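Side-chain contacts in malonyl CoA-acyl carrier protein transacylase (Burkholderia pseudomallei 1710b, PDB 3EZO), which probably transfers the malonyl group from malonyl-CoA to holo acyl carrier protein, releasing free CoA: residues L99-A104 against V235-V240; C153-A158 against K190-K195; S157-V162 against I182-E187; R262-V267 against K292-N297. All coordinates share one frame; numbering follows the deposited sequence.

Contact 1: residues L99-A104 against V235-V240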
loop_
_atom_site.group_PDB
_atom_site.type_symbol
_atom_site.label_atom_id
_atom_site.label_comp_id
_atom_site.label_asym_id
_atom_site.label_seq_id
_atom_site.Cartn_x
_atom_site.Cartn_y
_atom_site.Cartn_z
ATOM N N LEU A 99 1.346 0.693 -2.591
ATOM C CA LEU A 99 1.877 -0.506 -3.260
ATOM C C LEU A 99 0.870 -1.656 -3.239
ATOM O O LEU A 99 0.733 -2.361 -4.201
ATOM C CB LEU A 99 3.183 -0.966 -2.596
ATOM C CG LEU A 99 3.908 -2.202 -3.148
ATOM C CD1 LEU A 99 3.314 -3.503 -2.558
ATOM C CD2 LEU A 99 3.906 -2.244 -4.659
ATOM N N GLY A 100 0.157 -1.816 -2.144
ATOM C CA GLY A 100 -0.811 -2.876 -1.986
ATOM C C GLY A 100 -1.950 -2.890 -2.996
ATOM O O GLY A 100 -2.630 -3.927 -3.154
ATOM N N GLU A 101 -2.162 -1.762 -3.675
ATOM C CA GLU A 101 -3.201 -1.699 -4.717
ATOM C C GLU A 101 -2.821 -2.608 -5.878
ATOM O O GLU A 101 -3.670 -3.180 -6.572
ATOM C CB GLU A 101 -3.382 -0.244 -5.213
ATOM C CG GLU A 101 -4.456 -0.097 -6.290
ATOM C CD GLU A 101 -5.047 1.311 -6.345
ATOM O OE1 GLU A 101 -5.455 1.812 -5.283
ATOM O OE2 GLU A 101 -5.137 1.884 -7.454
ATOM N N TYR A 102 -1.525 -2.720 -6.105
ATOM C CA TYR A 102 -1.001 -3.617 -7.118
ATOM C C TYR A 102 -1.310 -5.063 -6.789
ATOM O O TYR A 102 -1.721 -5.809 -7.639
ATOM C CB TYR A 102 0.503 -3.389 -7.279
ATOM C CG TYR A 102 0.812 -2.067 -7.967
ATOM C CD1 TYR A 102 1.136 -2.030 -9.319
ATOM C CD2 TYR A 102 0.669 -0.871 -7.310
ATOM C CE1 TYR A 102 1.399 -0.840 -9.972
ATOM C CE2 TYR A 102 0.923 0.355 -7.956
ATOM C CZ TYR A 102 1.284 0.358 -9.295
ATOM O OH TYR A 102 1.564 1.544 -9.954
ATOM N N THR A 103 -1.104 -5.448 -5.551
ATOM C CA THR A 103 -1.365 -6.818 -5.081
ATOM C C THR A 103 -2.884 -7.162 -5.232
ATOM O O THR A 103 -3.277 -8.261 -5.629
ATOM C CB THR A 103 -0.965 -6.941 -3.580
ATOM O OG1 THR A 103 0.255 -6.233 -3.323
ATOM C CG2 THR A 103 -0.781 -8.375 -3.188
ATOM N N ALA A 104 -3.721 -6.195 -4.871
ATOM C CA ALA A 104 -5.140 -6.301 -5.027
ATOM C C ALA A 104 -5.480 -6.553 -6.494
ATOM O O ALA A 104 -6.284 -7.427 -6.788
ATOM C CB ALA A 104 -5.812 -4.985 -4.532
ATOM N N VAL A 235 -11.473 -1.276 -5.328
ATOM C CA VAL A 235 -11.659 0.144 -5.058
ATOM C C VAL A 235 -10.286 0.843 -4.990
ATOM O O VAL A 235 -9.389 0.416 -4.269
ATOM C CB VAL A 235 -12.608 0.373 -3.824
ATOM C CG1 VAL A 235 -12.135 -0.279 -2.524
ATOM C CG2 VAL A 235 -12.878 1.865 -3.648
ATOM N N ASN A 236 -10.089 1.873 -5.808
ATOM C CA ASN A 236 -8.758 2.495 -5.924
ATOM C C ASN A 236 -8.497 3.593 -4.909
ATOM O O ASN A 236 -9.418 4.231 -4.373
ATOM C CB ASN A 236 -8.413 2.899 -7.385
ATOM C CG ASN A 236 -9.349 3.948 -7.988
ATOM O OD1 ASN A 236 -9.803 4.854 -7.318
ATOM N ND2 ASN A 236 -9.607 3.821 -9.274
ATOM N N ASN A 237 -7.220 3.797 -4.619
ATOM C CA ASN A 237 -6.786 4.752 -3.617
ATOM C C ASN A 237 -7.068 6.188 -4.044
ATOM O O ASN A 237 -7.392 7.025 -3.234
ATOM C CB ASN A 237 -5.283 4.654 -3.410
ATOM C CG ASN A 237 -4.830 3.394 -2.697
ATOM O OD1 ASN A 237 -3.637 3.098 -2.693
ATOM N ND2 ASN A 237 -5.732 2.691 -2.055
ATOM N N ILE A 238 -6.861 6.471 -5.309
ATOM C CA ILE A 238 -6.865 7.864 -5.822
ATOM C C ILE A 238 -8.288 8.428 -5.912
ATOM O O ILE A 238 -8.542 9.547 -5.460
ATOM C CB ILE A 238 -6.100 7.979 -7.151
ATOM C CG1 ILE A 238 -5.808 9.464 -7.499
ATOM C CG2 ILE A 238 -6.832 7.257 -8.305
ATOM C CD1 ILE A 238 -4.681 10.112 -6.726
ATOM N N ASP A 239 -9.227 7.638 -6.418
ATOM C CA ASP A 239 -10.549 8.118 -6.674
ATOM C C ASP A 239 -11.625 7.464 -5.791
ATOM O O ASP A 239 -12.769 7.885 -5.805
ATOM C CB ASP A 239 -10.897 7.883 -8.130
ATOM C CG ASP A 239 -10.042 8.685 -9.097
ATOM O OD1 ASP A 239 -9.422 9.705 -8.718
ATOM O OD2 ASP A 239 -10.003 8.280 -10.281
ATOM N N VAL A 240 -11.260 6.466 -4.986
ATOM C CA VAL A 240 -12.247 5.654 -4.299
ATOM C C VAL A 240 -13.313 5.132 -5.286
ATOM O O VAL A 240 -14.503 5.103 -4.981
ATOM C CB VAL A 240 -12.872 6.417 -3.117
ATOM C CG1 VAL A 240 -13.476 5.465 -2.142
ATOM C CG2 VAL A 240 -11.803 7.344 -2.419
HETATM O O HOH W 1 -6.785 -0.121 -3.623
HETATM O O HOH W 2 -5.309 4.556 -7.275
#

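Contact 2: residues C153-A158 against K190-K195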
loop_
_atom_site.group_PDB
_atom_site.type_symbol
_atom_site.label_atom_id
_atom_site.label_comp_id
_atom_site.label_asym_id
_atom_site.label_seq_id
_atom_site.Cartn_x
_atom_site.Cartn_y
_atom_site.Cartn_z
ATOM N N CYS A 153 -1.285 22.212 6.267
ATOM C CA CYS A 153 -0.478 22.173 5.028
ATOM C C CYS A 153 -0.651 23.429 4.177
ATOM O O CYS A 153 0.329 23.957 3.650
ATOM C CB CYS A 153 -0.822 20.944 4.219
ATOM S SG CYS A 153 -0.248 19.376 5.011
ATOM N N ALA A 154 -1.877 23.942 4.095
ATOM C CA ALA A 154 -2.145 25.130 3.316
ATOM C C ALA A 154 -1.374 26.319 3.932
ATOM O O ALA A 154 -0.695 27.066 3.252
ATOM C CB ALA A 154 -3.688 25.382 3.211
ATOM N N GLU A 155 -1.380 26.399 5.246
ATOM C CA GLU A 155 -0.622 27.403 5.961
ATOM C C GLU A 155 0.917 27.241 5.840
ATOM O O GLU A 155 1.635 28.223 5.549
ATOM C CB GLU A 155 -1.082 27.353 7.420
ATOM C CG GLU A 155 -0.563 28.465 8.287
ATOM C CD GLU A 155 -1.130 28.379 9.680
ATOM O OE1 GLU A 155 -2.199 27.680 9.878
ATOM O OE2 GLU A 155 -0.489 29.003 10.552
ATOM N N ALA A 156 1.407 26.018 6.065
ATOM C CA ALA A 156 2.823 25.688 5.945
ATOM C C ALA A 156 3.391 25.937 4.527
ATOM O O ALA A 156 4.616 26.147 4.342
ATOM C CB ALA A 156 3.036 24.217 6.365
ATOM N N SER A 157 2.504 25.904 3.522
ATOM C CA SER A 157 2.917 25.903 2.120
ATOM C C SER A 157 3.635 27.169 1.673
ATOM O O SER A 157 4.345 27.147 0.668
ATOM C CB SER A 157 1.726 25.618 1.180
ATOM O OG SER A 157 1.503 24.195 1.109
ATOM N N ALA A 158 3.446 28.268 2.397
ATOM C CA ALA A 158 4.257 29.487 2.157
ATOM C C ALA A 158 5.759 29.235 2.252
ATOM O O ALA A 158 6.526 30.012 1.706
ATOM C CB ALA A 158 3.841 30.630 3.148
ATOM N N LYS A 190 1.744 20.849 15.769
ATOM C CA LYS A 190 1.971 20.872 17.231
ATOM C C LYS A 190 1.271 22.053 17.890
ATOM O O LYS A 190 0.577 21.871 18.889
ATOM C CB LYS A 190 3.461 20.866 17.576
ATOM C CG LYS A 190 4.140 19.541 17.337
ATOM C CD LYS A 190 5.653 19.677 17.174
ATOM C CE LYS A 190 6.352 18.286 17.019
ATOM N NZ LYS A 190 7.690 18.259 16.298
ATOM N N GLU A 191 1.397 23.239 17.306
ATOM C CA GLU A 191 0.725 24.424 17.857
ATOM C C GLU A 191 -0.772 24.218 17.940
ATOM O O GLU A 191 -1.402 24.695 18.881
ATOM C CB GLU A 191 0.972 25.688 17.003
ATOM C CG GLU A 191 2.422 26.166 16.910
ATOM C CD GLU A 191 2.702 27.026 15.638
ATOM O OE1 GLU A 191 1.756 27.335 14.860
ATOM O OE2 GLU A 191 3.870 27.405 15.412
ATOM N N LYS A 192 -1.340 23.534 16.945
ATOM C CA LYS A 192 -2.798 23.293 16.853
ATOM C C LYS A 192 -3.250 22.112 17.726
ATOM O O LYS A 192 -4.432 21.765 17.763
ATOM C CB LYS A 192 -3.212 23.046 15.394
ATOM C CG LYS A 192 -3.270 24.312 14.529
ATOM C CD LYS A 192 -3.878 24.045 13.158
ATOM C CE LYS A 192 -4.456 25.323 12.537
ATOM N NZ LYS A 192 -3.477 26.465 12.569
ATOM N N GLY A 193 -2.300 21.476 18.403
ATOM C CA GLY A 193 -2.616 20.479 19.421
ATOM C C GLY A 193 -2.388 19.036 19.015
ATOM O O GLY A 193 -2.898 18.132 19.686
ATOM N N ALA A 194 -1.620 18.803 17.945
ATOM C CA ALA A 194 -1.364 17.432 17.488
ATOM C C ALA A 194 -0.707 16.632 18.605
ATOM O O ALA A 194 0.191 17.142 19.275
ATOM C CB ALA A 194 -0.479 17.403 16.244
ATOM N N LYS A 195 -1.135 15.382 18.778
ATOM C CA LYS A 195 -0.449 14.459 19.678
ATOM C C LYS A 195 0.952 14.179 19.173
ATOM O O LYS A 195 1.884 14.006 19.950
ATOM C CB LYS A 195 -1.234 13.143 19.852
#

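Contact 3: residues S157-V162 against I182-E187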
loop_
_atom_site.group_PDB
_atom_site.type_symbol
_atom_site.label_atom_id
_atom_site.label_comp_id
_atom_site.label_asym_id
_atom_site.label_seq_id
_atom_site.Cartn_x
_atom_site.Cartn_y
_atom_site.Cartn_z
ATOM N N SER A 157 2.504 25.904 3.522
ATOM C CA SER A 157 2.917 25.903 2.120
ATOM C C SER A 157 3.635 27.169 1.673
ATOM O O SER A 157 4.345 27.147 0.668
ATOM C CB SER A 157 1.726 25.618 1.180
ATOM O OG SER A 157 1.503 24.195 1.109
ATOM N N ALA A 158 3.446 28.268 2.397
ATOM C CA ALA A 158 4.257 29.487 2.157
ATOM C C ALA A 158 5.759 29.235 2.252
ATOM O O ALA A 158 6.526 30.012 1.706
ATOM C CB ALA A 158 3.841 30.630 3.148
ATOM N N THR A 159 6.191 28.201 2.995
ATOM C CA THR A 159 7.619 27.873 3.105
ATOM C C THR A 159 8.080 26.839 2.098
ATOM O O THR A 159 9.273 26.621 1.950
ATOM C CB THR A 159 8.027 27.396 4.503
ATOM O OG1 THR A 159 7.438 26.096 4.788
ATOM C CG2 THR A 159 7.596 28.381 5.534
ATOM N N GLY A 160 7.137 26.242 1.376
ATOM C CA GLY A 160 7.416 25.192 0.401
ATOM C C GLY A 160 6.179 24.295 0.323
ATOM O O GLY A 160 5.440 24.143 1.300
ATOM N N VAL A 161 5.968 23.678 -0.836
ATOM C CA VAL A 161 4.809 22.783 -1.065
ATOM C C VAL A 161 4.784 21.680 -0.034
ATOM O O VAL A 161 5.817 21.094 0.276
ATOM C CB VAL A 161 4.844 22.203 -2.497
ATOM C CG1 VAL A 161 3.861 21.093 -2.702
ATOM C CG2 VAL A 161 4.620 23.338 -3.506
ATOM N N VAL A 162 3.602 21.440 0.526
ATOM C CA VAL A 162 3.362 20.342 1.463
ATOM C C VAL A 162 1.897 20.044 1.443
ATOM O O VAL A 162 1.044 20.971 1.389
ATOM C CB VAL A 162 3.893 20.665 2.921
ATOM C CG1 VAL A 162 3.339 22.002 3.455
ATOM C CG2 VAL A 162 3.630 19.527 3.864
ATOM N N ILE A 182 7.348 20.419 5.128
ATOM C CA ILE A 182 7.137 19.349 6.097
ATOM C C ILE A 182 7.518 19.824 7.510
ATOM O O ILE A 182 6.737 19.680 8.425
ATOM C CB ILE A 182 7.985 18.122 5.699
ATOM C CG1 ILE A 182 7.290 17.378 4.553
ATOM C CG2 ILE A 182 8.312 17.248 6.902
ATOM C CD1 ILE A 182 5.960 16.905 4.896
ATOM N N GLU A 183 8.703 20.413 7.662
ATOM C CA GLU A 183 9.119 21.002 8.960
ATOM C C GLU A 183 8.126 22.023 9.524
ATOM O O GLU A 183 7.666 21.919 10.673
ATOM C CB GLU A 183 10.521 21.615 8.831
ATOM C CG GLU A 183 11.553 20.552 8.998
ATOM C CD GLU A 183 12.974 21.043 8.785
ATOM O OE1 GLU A 183 13.371 22.074 9.394
ATOM O OE2 GLU A 183 13.694 20.381 8.017
ATOM N N LYS A 184 7.755 22.999 8.711
ATOM C CA LYS A 184 6.790 24.026 9.150
ATOM C C LYS A 184 5.417 23.432 9.458
ATOM O O LYS A 184 4.747 23.840 10.415
ATOM C CB LYS A 184 6.650 25.095 8.061
ATOM C CG LYS A 184 5.770 26.260 8.432
ATOM C CD LYS A 184 6.370 27.047 9.560
ATOM C CE LYS A 184 5.447 28.171 9.961
ATOM N NZ LYS A 184 5.183 29.080 8.787
ATOM N N ALA A 185 4.997 22.448 8.663
ATOM C CA ALA A 185 3.706 21.790 8.918
ATOM C C ALA A 185 3.740 21.067 10.260
ATOM O O ALA A 185 2.772 21.144 11.017
ATOM C CB ALA A 185 3.327 20.811 7.780
ATOM N N CYS A 186 4.832 20.374 10.567
ATOM C CA CYS A 186 4.952 19.754 11.916
ATOM C C CYS A 186 4.838 20.785 13.059
ATOM O O CYS A 186 4.120 20.599 14.051
ATOM C CB CYS A 186 6.238 18.931 12.033
ATOM S SG CYS A 186 6.199 17.482 10.983
ATOM N N GLU A 187 5.523 21.895 12.894
ATOM C CA GLU A 187 5.507 22.976 13.884
ATOM C C GLU A 187 4.094 23.533 14.064
ATOM O O GLU A 187 3.571 23.598 15.183
ATOM C CB GLU A 187 6.452 24.036 13.357
ATOM C CG GLU A 187 6.804 25.140 14.240
ATOM C CD GLU A 187 7.558 26.183 13.430
ATOM O OE1 GLU A 187 8.649 25.823 12.893
ATOM O OE2 GLU A 187 7.016 27.313 13.275
#

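Contact 4: residues R262-V267 against K292-N297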
loop_
_atom_site.group_PDB
_atom_site.type_symbol
_atom_site.label_atom_id
_atom_site.label_comp_id
_atom_site.label_asym_id
_atom_site.label_seq_id
_atom_site.Cartn_x
_atom_site.Cartn_y
_atom_site.Cartn_z
ATOM N N ARG A 262 -6.453 7.560 -0.314
ATOM C CA ARG A 262 -7.677 7.864 0.441
ATOM C C ARG A 262 -8.150 6.605 1.142
ATOM O O ARG A 262 -9.206 6.033 0.839
ATOM C CB ARG A 262 -8.728 8.453 -0.481
ATOM C CG ARG A 262 -8.288 9.837 -1.011
ATOM C CD ARG A 262 -9.064 10.320 -2.230
ATOM N NE ARG A 262 -10.466 10.607 -1.934
ATOM C CZ ARG A 262 -11.388 10.814 -2.877
ATOM N NH1 ARG A 262 -11.058 10.813 -4.164
ATOM N NH2 ARG A 262 -12.630 11.060 -2.529
ATOM N N TRP A 263 -7.349 6.167 2.085
ATOM C CA TRP A 263 -7.517 4.813 2.601
ATOM C C TRP A 263 -8.770 4.675 3.473
ATOM O O TRP A 263 -9.524 3.698 3.343
ATOM C CB TRP A 263 -6.274 4.332 3.350
ATOM C CG TRP A 263 -6.465 2.910 3.781
ATOM C CD1 TRP A 263 -6.657 2.458 5.059
ATOM C CD2 TRP A 263 -6.599 1.761 2.923
ATOM N NE1 TRP A 263 -6.843 1.105 5.052
ATOM C CE2 TRP A 263 -6.815 0.644 3.757
ATOM C CE3 TRP A 263 -6.517 1.566 1.552
ATOM C CZ2 TRP A 263 -6.976 -0.661 3.243
ATOM C CZ3 TRP A 263 -6.680 0.295 1.046
ATOM C CH2 TRP A 263 -6.933 -0.810 1.890
ATOM N N VAL A 264 -8.998 5.645 4.345
ATOM C CA VAL A 264 -10.231 5.704 5.117
ATOM C C VAL A 264 -11.427 5.527 4.206
ATOM O O VAL A 264 -12.275 4.679 4.431
ATOM C CB VAL A 264 -10.330 7.040 5.947
ATOM C CG1 VAL A 264 -11.732 7.223 6.595
ATOM C CG2 VAL A 264 -9.237 7.080 6.990
ATOM N N GLU A 265 -11.482 6.290 3.130
ATOM C CA GLU A 265 -12.615 6.242 2.212
ATOM C C GLU A 265 -12.777 4.907 1.504
ATOM O O GLU A 265 -13.902 4.469 1.230
ATOM C CB GLU A 265 -12.478 7.388 1.200
ATOM C CG GLU A 265 -12.748 8.746 1.835
ATOM C CD GLU A 265 -12.444 9.883 0.890
ATOM O OE1 GLU A 265 -11.264 10.282 0.797
ATOM O OE2 GLU A 265 -13.377 10.335 0.194
ATOM N N CYS A 266 -11.656 4.242 1.205
ATOM C CA CYS A 266 -11.720 2.923 0.553
ATOM C C CYS A 266 -12.400 1.907 1.471
ATOM O O CYS A 266 -13.273 1.148 1.042
ATOM C CB CYS A 266 -10.340 2.429 0.188
ATOM S SG CYS A 266 -9.600 3.264 -1.226
ATOM N N VAL A 267 -11.989 1.931 2.737
ATOM C CA VAL A 267 -12.584 1.082 3.783
ATOM C C VAL A 267 -14.080 1.387 3.982
ATOM O O VAL A 267 -14.890 0.473 4.061
ATOM C CB VAL A 267 -11.818 1.208 5.125
ATOM C CG1 VAL A 267 -12.540 0.463 6.226
ATOM C CG2 VAL A 267 -10.335 0.674 4.990
ATOM N N LYS A 292 -9.861 -1.282 12.441
ATOM C CA LYS A 292 -10.412 -1.107 13.788
ATOM C C LYS A 292 -10.744 0.370 14.060
ATOM O O LYS A 292 -11.794 0.685 14.598
ATOM C CB LYS A 292 -9.449 -1.601 14.892
ATOM C CG LYS A 292 -9.115 -3.077 14.898
ATOM C CD LYS A 292 -8.177 -3.447 16.084
ATOM C CE LYS A 292 -7.834 -4.954 16.155
ATOM N NZ LYS A 292 -6.613 -5.365 15.347
ATOM N N ARG A 293 -9.832 1.252 13.676
ATOM C CA ARG A 293 -9.979 2.683 13.914
ATOM C C ARG A 293 -11.011 3.342 13.005
ATOM O O ARG A 293 -11.673 4.303 13.394
ATOM C CB ARG A 293 -8.642 3.381 13.675
ATOM C CG ARG A 293 -7.439 2.801 14.425
ATOM C CD ARG A 293 -7.258 3.410 15.743
ATOM N NE ARG A 293 -7.607 4.812 15.586
ATOM C CZ ARG A 293 -6.823 5.759 15.060
ATOM N NH1 ARG A 293 -5.564 5.494 14.677
ATOM N NH2 ARG A 293 -7.317 6.993 14.938
ATOM N N ILE A 294 -11.086 2.885 11.760
ATOM C CA ILE A 294 -11.999 3.463 10.786
ATOM C C ILE A 294 -13.481 3.129 11.114
ATOM O O ILE A 294 -14.382 3.975 10.989
ATOM C CB ILE A 294 -11.621 3.007 9.359
ATOM C CG1 ILE A 294 -10.290 3.669 8.942
ATOM C CG2 ILE A 294 -12.722 3.355 8.366
ATOM C CD1 ILE A 294 -9.487 2.888 7.900
ATOM N N ASP A 295 -13.731 1.901 11.536
ATOM C CA ASP A 295 -15.102 1.452 11.746
ATOM C C ASP A 295 -15.039 0.218 12.611
ATOM O O ASP A 295 -14.696 -0.859 12.135
ATOM C CB ASP A 295 -15.761 1.147 10.392
ATOM C CG ASP A 295 -17.234 0.705 10.504
ATOM O OD1 ASP A 295 -17.734 0.445 11.641
ATOM O OD2 ASP A 295 -17.887 0.627 9.414
ATOM N N GLY A 296 -15.401 0.390 13.877
ATOM C CA GLY A 296 -15.352 -0.683 14.864
ATOM C C GLY A 296 -16.420 -1.765 14.698
ATOM O O GLY A 296 -16.328 -2.802 15.359
ATOM N N ASN A 297 -17.434 -1.556 13.857
ATOM C CA ASN A 297 -18.403 -2.627 13.598
ATOM C C ASN A 297 -17.851 -3.622 12.612
ATOM O O ASN A 297 -18.425 -4.691 12.430
ATOM C CB ASN A 297 -19.712 -2.115 13.009
ATOM C CG ASN A 297 -20.359 -1.013 13.823
ATOM O OD1 ASN A 297 -20.253 -0.964 15.047
ATOM N ND2 ASN A 297 -21.087 -0.126 13.125
#

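Contact 1: residues L99-A104 against V235-V240
Glu101 reaches from its helix to the loop 235-240 and spends its carboxylate on that loop's backbone. The direct hydrogen bond runs from Asn237 N to Glu101 OE1, 2.7 Å long with an N-H...O angle of 151°, and uses the syn lone pair of the oxygen. With CG anti to the backbone N (chi1 -179°) and the chain extended beyond it, the side chain spans the gap between helix and loop.

Water carries the rest of the polar contact. One molecule sits between Glu101 OE1 and Val235 O, 2.9 and 2.7 Å away; a second donates to Glu101 OE2 and accepts from Ile238 N at 3.2 Å.

Van der Waals contact is slight: Glu101 OE2 rests 3.4 Å from Asn236 CB, the two side chains running alongside each other. Asn236 OD1 instead accepts from Asp239 N, an Asx motif that shapes the turn.

Asn237 runs alongside the glutamate in the opposite sense, and its amide bonds Gly96 O, Ser98 N and Gln256. Ser98 is the predicted nucleophile, in a sequence consistent with a GxSxG nucleophile elbow. The buried contact thus joins helix 99-107 to the loop after strand 233-234, with helix 246-256 packed against both.

Contact 2: residues C153-A158 against K190-K195
Glu155 and Lys192 meet across the surface through a single salt bridge, in which Lys192 NZ donates to Glu155 OE1 at 3.2 Å. The two side chains approach from opposite directions, and the ammonium group lies on the syn side of the carboxylate oxygen. Glu155 is extended, with CG anti to the backbone N (chi1 -171°), and points toward the 190-195 segment from helix 146-156. Lys192 is also stretched until its final torsion, where a bend (chi4 50°) turns NZ to the acid. Long side chains are needed because the backbones stay well apart: the nearest CA atoms, those of Glu155 and Lys192, are 11.8 Å from each other.

A second acid lies close by. Glu191 OE1 is 5.1 Å from Glu155 OE2, so a second negative charge lies near the pair, and the lysine would be expected to offset part of the repulsion between the two acids.

The backbone bonds belong to the chain turns on which these side chains are mounted. Helix 179-191 finishes in a Schellman motif: Gly193 takes a positive phi of 105°, and its N bonds back to Lys190 O at 2.9 Å. Lys192 therefore sits at the point where the chain leaves the helix. On the other side, Ser157 N makes a weak bond to Cys153 O near the end of helix 146-156.

The aliphatic parts of both side chains also rest on the neighbouring helix. The Glu155 side chain touches Ile188, and Lys192 lies on Thr148 and Val152 of helix 146-156, while Ala156 packs on helix 179-191.

Contact 3: residues S157-V162 against I182-E187
Val162 CG2 lies against helix 179-191, touching two of its side chains, 3.7 Å from Ile182 CD1 and 4.1 Å from Ala185 CB. This is the tightly packed, buried end of the contact. The valine carries CG2 anti to its own backbone N (CG1 at chi1 53°), and that branch is the one laid against the helix. Ile182 crosses it obliquely, its CD1 swung round to the valine by two bent torsions (chi1 -78°, chi2 -60°). Ile175 of strand 172-176 touches Val162, Ile182 and Ala185 alike, and Cys153 and Ala156 of helix 146-156 close over Val162.

The solvent side is looser and mixed in character. Thr159 meets Lys184 at about a right angle, its OG1 3.5 Å from Lys184 CB and its CG2 4.0 Å from Lys184 CG. The lysine chain, bent at chi2 and chi4, curls past the methyl with its ammonium end, NZ lying 4.1 Å from Thr159 CG2. The hydroxyl bonds to Ala156 O and, weakly, to Ala180 O, so it ties the turn back to the end of the preceding helix. No hydrogen bond joins the two segments directly.

In this smaller domain, helices 146-156 and 179-191 pack together on an antiparallel four-stranded sheet, and the contact packs the start of edge strand 162-169 against helix 179-191. Such an alpha/beta layering is consistent with the ferredoxin-like small subdomain of FabD-type acyltransferases.

Contact 4: residues R262-V267 against K292-N297
The indole of Trp263 has Val267 CG2 of its own helix over one face, 3.4 Å above the plane and offset toward the rim, while Ile294 CD1 approaches Trp263 CD1 obliquely at 4.0 Å. The ring also meets that of His97, the planes about 50° apart. The other flat group, the Arg262 guanidinium, grips Glu265 side-on: Arg262 NE reaches Glu265 OE1 and Arg262 NH2 reaches Glu265 OE2, both at 2.9 Å. Both acceptors lie near the guanidinium plane, but NE meets its oxygen from 39° above the carboxylate plane. Arg262 NH1 bonds Ile238 O.

Across the contact, Ile294 is the central side chain, and every touch is apolar. Its CG2, anti to the backbone N, comes within 3.6 Å of Val267 CG1; CD1, at the far tip of the other branch, lies 3.8 Å from Val267 CG2. Val264 adds CG2 beside Ile294 CG1 at 4.1 Å. One isoleucine thus fits among three side chains spaced along a helical turn.

Beyond Ile294 the helix ends, and Asp295 OD1 accepts from Asn297 N in an Asx turn. The contact packs the start of helix 263-272 against the end of helix 286-294, the helices that precede and follow strand 277-281 in the chain; that strand belongs to the parallel sheet of the alpha/beta domain, consistent with its place in the patatin clan.

Contacts 1 and 4 belong to the large alpha/beta domain and adjoin each other, their centres 14 Å apart. Arg262 joins them, its N and NH1 each probably bonding a backbone oxygen of the loop 235-240. Both lie near the predicted catalytic pair: the side chain of Asn237 is about 4 Å from that of Ser98 and 6 Å from that of His207, while that of Trp263 is about 8 Å from that of Ser98. Contacts 2 and 3 occupy the smaller domain, share Ser157 and Ala158, and have centres 8 Å apart; their segments are nested within the chain loop that contact 1 closes, about 28 and 27 Å from it between centres.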